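Local coordinates for protein tyrosine--tRNA ligase (Aeropyrum pernix, PDB 2CYA) that probably charges tRNA(Tyr) with tyrosine, first activating the amino acid with ATP to Tyr-AMP and then transferring it to the acceptor end of the tRNA, at residues 215-220 / 262-267; 290-295 / 327-332. All coordinates share one frame; numbering follows the deposited sequence.

Interaction 1. Residues 215-220 / 262-267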
# COMPACT_ATOMS: atom_id res chain seq x y z
N SER A 215 -21.89 -14.55 19.25
CA SER A 215 -22.19 -15.51 18.19
C SER A 215 -23.52 -15.26 17.47
O SER A 215 -24.38 -14.52 17.93
CB SER A 215 -22.20 -16.93 18.75
OG SER A 215 -20.97 -17.23 19.40
N SER A 216 -23.66 -15.92 16.32
CA SER A 216 -24.88 -15.84 15.52
C SER A 216 -26.00 -16.48 16.33
O SER A 216 -25.75 -17.41 17.10
CB SER A 216 -24.68 -16.61 14.21
OG SER A 216 -25.87 -16.63 13.44
N LEU A 217 -27.22 -15.99 16.17
CA LEU A 217 -28.35 -16.57 16.89
C LEU A 217 -28.71 -17.95 16.30
O LEU A 217 -29.36 -18.75 16.96
CB LEU A 217 -29.58 -15.65 16.80
CG LEU A 217 -29.50 -14.23 17.35
CD1 LEU A 217 -30.75 -13.47 16.94
CD2 LEU A 217 -29.36 -14.24 18.86
N GLN A 218 -28.27 -18.21 15.07
CA GLN A 218 -28.58 -19.47 14.40
C GLN A 218 -28.07 -20.73 15.12
O GLN A 218 -28.86 -21.60 15.47
CB GLN A 218 -28.06 -19.45 12.95
CG GLN A 218 -26.54 -19.45 12.80
CD GLN A 218 -26.10 -19.09 11.38
OE1 GLN A 218 -26.66 -19.58 10.40
NE2 GLN A 218 -25.08 -18.23 11.27
N GLY A 219 -26.76 -20.82 15.34
CA GLY A 219 -26.24 -21.99 16.03
C GLY A 219 -24.75 -22.25 15.87
O GLY A 219 -23.93 -21.43 16.31
N PRO A 220 -24.37 -23.38 15.25
CA PRO A 220 -22.97 -23.76 15.03
C PRO A 220 -22.10 -22.63 14.48
O PRO A 220 -22.08 -22.37 13.28
CB PRO A 220 -23.08 -24.93 14.05
CG PRO A 220 -24.38 -25.57 14.47
CD PRO A 220 -25.28 -24.37 14.65
N ARG A 262 -36.45 -15.80 20.45
CA ARG A 262 -37.24 -17.01 20.65
C ARG A 262 -36.68 -18.17 19.81
O ARG A 262 -36.57 -19.29 20.28
CB ARG A 262 -38.71 -16.73 20.29
CG ARG A 262 -39.68 -17.89 20.52
CD ARG A 262 -41.13 -17.43 20.37
NE ARG A 262 -41.41 -16.90 19.03
CZ ARG A 262 -41.83 -15.66 18.78
NH1 ARG A 262 -42.05 -14.80 19.77
NH2 ARG A 262 -42.03 -15.28 17.53
N LYS A 263 -36.30 -17.87 18.57
CA LYS A 263 -35.74 -18.87 17.67
C LYS A 263 -34.24 -19.13 17.85
O LYS A 263 -33.67 -20.00 17.19
CB LYS A 263 -35.97 -18.43 16.22
CG LYS A 263 -37.42 -18.34 15.78
CD LYS A 263 -37.50 -17.87 14.34
CE LYS A 263 -38.91 -18.03 13.77
NZ LYS A 263 -38.99 -17.56 12.34
N ALA A 264 -33.60 -18.38 18.74
CA ALA A 264 -32.16 -18.51 18.96
C ALA A 264 -31.62 -19.83 19.51
O ALA A 264 -32.25 -20.47 20.35
CB ALA A 264 -31.67 -17.36 19.85
N TYR A 265 -30.44 -20.21 19.05
CA TYR A 265 -29.78 -21.42 19.53
C TYR A 265 -29.53 -21.21 21.02
O TYR A 265 -28.93 -20.21 21.41
CB TYR A 265 -28.45 -21.61 18.80
CG TYR A 265 -27.66 -22.83 19.20
CD1 TYR A 265 -28.20 -24.12 19.05
CD2 TYR A 265 -26.36 -22.71 19.69
CE1 TYR A 265 -27.45 -25.25 19.37
CE2 TYR A 265 -25.61 -23.83 20.01
CZ TYR A 265 -26.16 -25.10 19.85
OH TYR A 265 -25.41 -26.20 20.17
N CYS A 266 -29.99 -22.14 21.85
CA CYS A 266 -29.83 -22.02 23.30
C CYS A 266 -29.89 -23.39 24.00
O CYS A 266 -30.84 -23.70 24.71
CB CYS A 266 -30.92 -21.08 23.84
SG CYS A 266 -30.78 -20.67 25.58
N PRO A 267 -28.84 -24.22 23.81
CA PRO A 267 -28.74 -25.56 24.40
C PRO A 267 -28.93 -25.56 25.91
O PRO A 267 -28.30 -24.78 26.62
CB PRO A 267 -27.32 -25.99 24.03
CG PRO A 267 -27.06 -25.25 22.77
CD PRO A 267 -27.60 -23.88 23.09
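Two loops meet here, joined by one backbone bond: Leu217, in the loop after strand 207-211, accepts at its O the amide of Tyr265, in the loop after helix 254-262. The Tyr265 N to Leu217 O distance is 2.8 Å, with a nearly linear N-H...O angle of 171°. CA of Ala264 adds a CA-H...O contact to the same oxygen, 3.4 Å from Leu217 O. Beside the bond Leu217 CD2 lies 4.0 Å from Ala264 CB; a methyl suits this place, where Val276 and Lys327 also touch Ala264. In this class I synthetase the 215-220 loop leads toward the KMSKS region, and Leu217 lies about 9 Å, side chain to side chain, from His49, an inferred ATP-binding residue. With chi1 at 180°, CG of Tyr265 lies across from the backbone N, which sets the ring obliquely against Gly219, CG being 3.6 Å from Gly219 CA. An alanine here would keep CB but would probably lose the ring's cover over Gly219 CA and its contact with Pro267, whose CG sits over a ring face near the rim. Gly219 has backbone angles at which a CB would jam against the preceding carbonyl O and clash with Pro220 CD.

Interaction 2. Residues 290-295 / 327-332; sequences FTLRVD and KNAVAE
The extended chain of 290-295, with its short strand 292-293, passes over one turn of the helical segment 327-332, and the backbones come nearest at Val294 and Ala329, whose CA atoms are 5.9 Å apart. Within the helix the regular i to i+4 bonds continue, Ala331 N lying 2.8 Å from Lys327 O. No hydrogen bond spans the two segments, which are joined by van der Waals contacts of side chains and backbone oxygens. Ala329 is the centre: its CB points at the 290-295 segment and is met by three residues in a row. Val294 brings CG2 to 3.7 Å from Ala329 CB, and the carbonyl oxygen of Arg293 stands 3.8 Å from Ala329 CB. Leu292 approaches from a direction roughly at right angles to that of Val294. Its CG is anti to the backbone N (chi1 -175°), which carries the branch down to the helix, where CD1 reaches 3.9 Å from Ala329 CB and rests 3.6 Å from Ala329 O. That oxygen also accepts from Ser333 OG, so the leucine methyl packs beside a carbonyl that already has a polar partner. An alanine suits this place because its small methyl lets the 290-295 segment lie close to the helix, while leucine and beta-branched valine supply the apolar bulk from the other side. Arg293 turns the end of its side chain away from the helix, as befits a long charged residue in an exposed position. Leu292 and Val294 are bonded through their backbones to Tyr306 and Val304. The arrangement is thus a small two-stranded antiparallel sheet, strands 292-293 and 305-306, packed on helix 323-346, at a distance from the annotated substrate sites.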
# COMPACT_ATOMS: atom_id res chain seq x y z
N PHE A 290 -27.57 -4.18 37.12
CA PHE A 290 -28.60 -4.81 36.29
C PHE A 290 -29.15 -6.05 36.98
O PHE A 290 -28.43 -6.77 37.67
CB PHE A 290 -28.06 -5.22 34.92
CG PHE A 290 -29.07 -5.97 34.08
CD1 PHE A 290 -30.13 -5.30 33.47
CD2 PHE A 290 -28.98 -7.35 33.93
CE1 PHE A 290 -31.10 -5.99 32.73
CE2 PHE A 290 -29.94 -8.06 33.20
CZ PHE A 290 -31.01 -7.38 32.59
N THR A 291 -30.44 -6.29 36.75
CA THR A 291 -31.15 -7.42 37.32
C THR A 291 -31.97 -8.12 36.25
O THR A 291 -32.63 -7.46 35.46
CB THR A 291 -32.14 -6.94 38.39
OG1 THR A 291 -31.52 -5.95 39.22
CG2 THR A 291 -32.58 -8.10 39.24
N LEU A 292 -31.95 -9.44 36.23
CA LEU A 292 -32.74 -10.19 35.26
C LEU A 292 -33.86 -10.96 35.98
O LEU A 292 -33.60 -11.99 36.61
CB LEU A 292 -31.88 -11.17 34.46
CG LEU A 292 -32.62 -11.90 33.32
CD1 LEU A 292 -32.92 -10.92 32.20
CD2 LEU A 292 -31.79 -13.05 32.80
N ARG A 293 -35.08 -10.45 35.90
CA ARG A 293 -36.24 -11.08 36.54
C ARG A 293 -36.77 -12.22 35.66
O ARG A 293 -37.12 -12.00 34.51
CB ARG A 293 -37.33 -10.03 36.75
CG ARG A 293 -38.69 -10.57 37.20
CD ARG A 293 -39.77 -9.50 37.02
NE ARG A 293 -39.46 -8.28 37.76
CZ ARG A 293 -40.06 -7.11 37.56
NH1 ARG A 293 -41.00 -6.99 36.63
NH2 ARG A 293 -39.71 -6.05 38.29
N VAL A 294 -36.84 -13.44 36.21
CA VAL A 294 -37.33 -14.59 35.44
C VAL A 294 -38.43 -15.38 36.13
O VAL A 294 -38.49 -15.43 37.36
CB VAL A 294 -36.18 -15.58 35.12
CG1 VAL A 294 -36.68 -16.67 34.18
CG2 VAL A 294 -35.00 -14.85 34.52
N ASP A 295 -39.30 -16.01 35.34
CA ASP A 295 -40.40 -16.82 35.87
C ASP A 295 -40.01 -18.28 36.11
O ASP A 295 -40.71 -19.01 36.81
CB ASP A 295 -41.60 -16.77 34.91
CG ASP A 295 -42.36 -15.46 34.99
OD1 ASP A 295 -41.74 -14.39 34.79
OD2 ASP A 295 -43.58 -15.51 35.25
N LYS A 327 -34.82 -17.19 27.33
CA LYS A 327 -35.13 -16.49 26.09
C LYS A 327 -36.06 -15.29 26.30
O LYS A 327 -35.73 -14.16 25.93
CB LYS A 327 -35.81 -17.43 25.10
CG LYS A 327 -34.98 -18.60 24.62
CD LYS A 327 -34.25 -18.27 23.35
CE LYS A 327 -33.85 -19.54 22.60
NZ LYS A 327 -35.03 -20.34 22.13
N ASN A 328 -37.23 -15.54 26.89
CA ASN A 328 -38.21 -14.49 27.13
C ASN A 328 -37.65 -13.36 27.94
O ASN A 328 -37.85 -12.19 27.61
CB ASN A 328 -39.45 -15.03 27.86
CG ASN A 328 -40.45 -15.64 26.91
OD1 ASN A 328 -41.47 -16.18 27.35
ND2 ASN A 328 -40.18 -15.56 25.61
N ALA A 329 -36.96 -13.71 29.03
CA ALA A 329 -36.39 -12.71 29.92
C ALA A 329 -35.30 -11.89 29.24
O ALA A 329 -35.19 -10.68 29.47
CB ALA A 329 -35.83 -13.38 31.18
N VAL A 330 -34.48 -12.55 28.43
CA VAL A 330 -33.41 -11.84 27.74
C VAL A 330 -34.03 -10.96 26.67
O VAL A 330 -33.64 -9.81 26.51
CB VAL A 330 -32.39 -12.85 27.14
CG1 VAL A 330 -31.54 -12.20 26.03
CG2 VAL A 330 -31.48 -13.37 28.26
N ALA A 331 -35.02 -11.50 25.96
CA ALA A 331 -35.69 -10.76 24.90
C ALA A 331 -36.28 -9.47 25.43
O ALA A 331 -36.08 -8.40 24.86
CB ALA A 331 -36.78 -11.61 24.27
N GLU A 332 -37.00 -9.58 26.54
CA GLU A 332 -37.64 -8.42 27.13
C GLU A 332 -36.64 -7.39 27.65
O GLU A 332 -36.86 -6.18 27.47
CB GLU A 332 -38.63 -8.86 28.23
CG GLU A 332 -39.79 -9.76 27.70
CD GLU A 332 -40.63 -9.08 26.62
OE1 GLU A 332 -41.06 -7.92 26.84
OE2 GLU A 332 -40.85 -9.70 25.54

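Along the chain the two contacts follow in series, neither nested nor crossed. Interaction 1 closes a long excursion from 215-220 to 262-267, which contains the KMSKS region and helix 254-262. The chain then runs through helix 275-284 to strand 292-293, and interaction 2 closes the next loop, through strand 305-306 and helix 309-317, onto helix 323-346. The centres of interactions 1 and 2 lie about 17 Å apart. They nevertheless touch through Lys327, which begins the helical segment of interaction 2: Lys327 NZ is 2.6 Å from Arg262 O, a probable hydrogen bond. Helix 323-346 therefore connects the 262-267 loop with the small sheet, and helix 275-284 packs against both contacts.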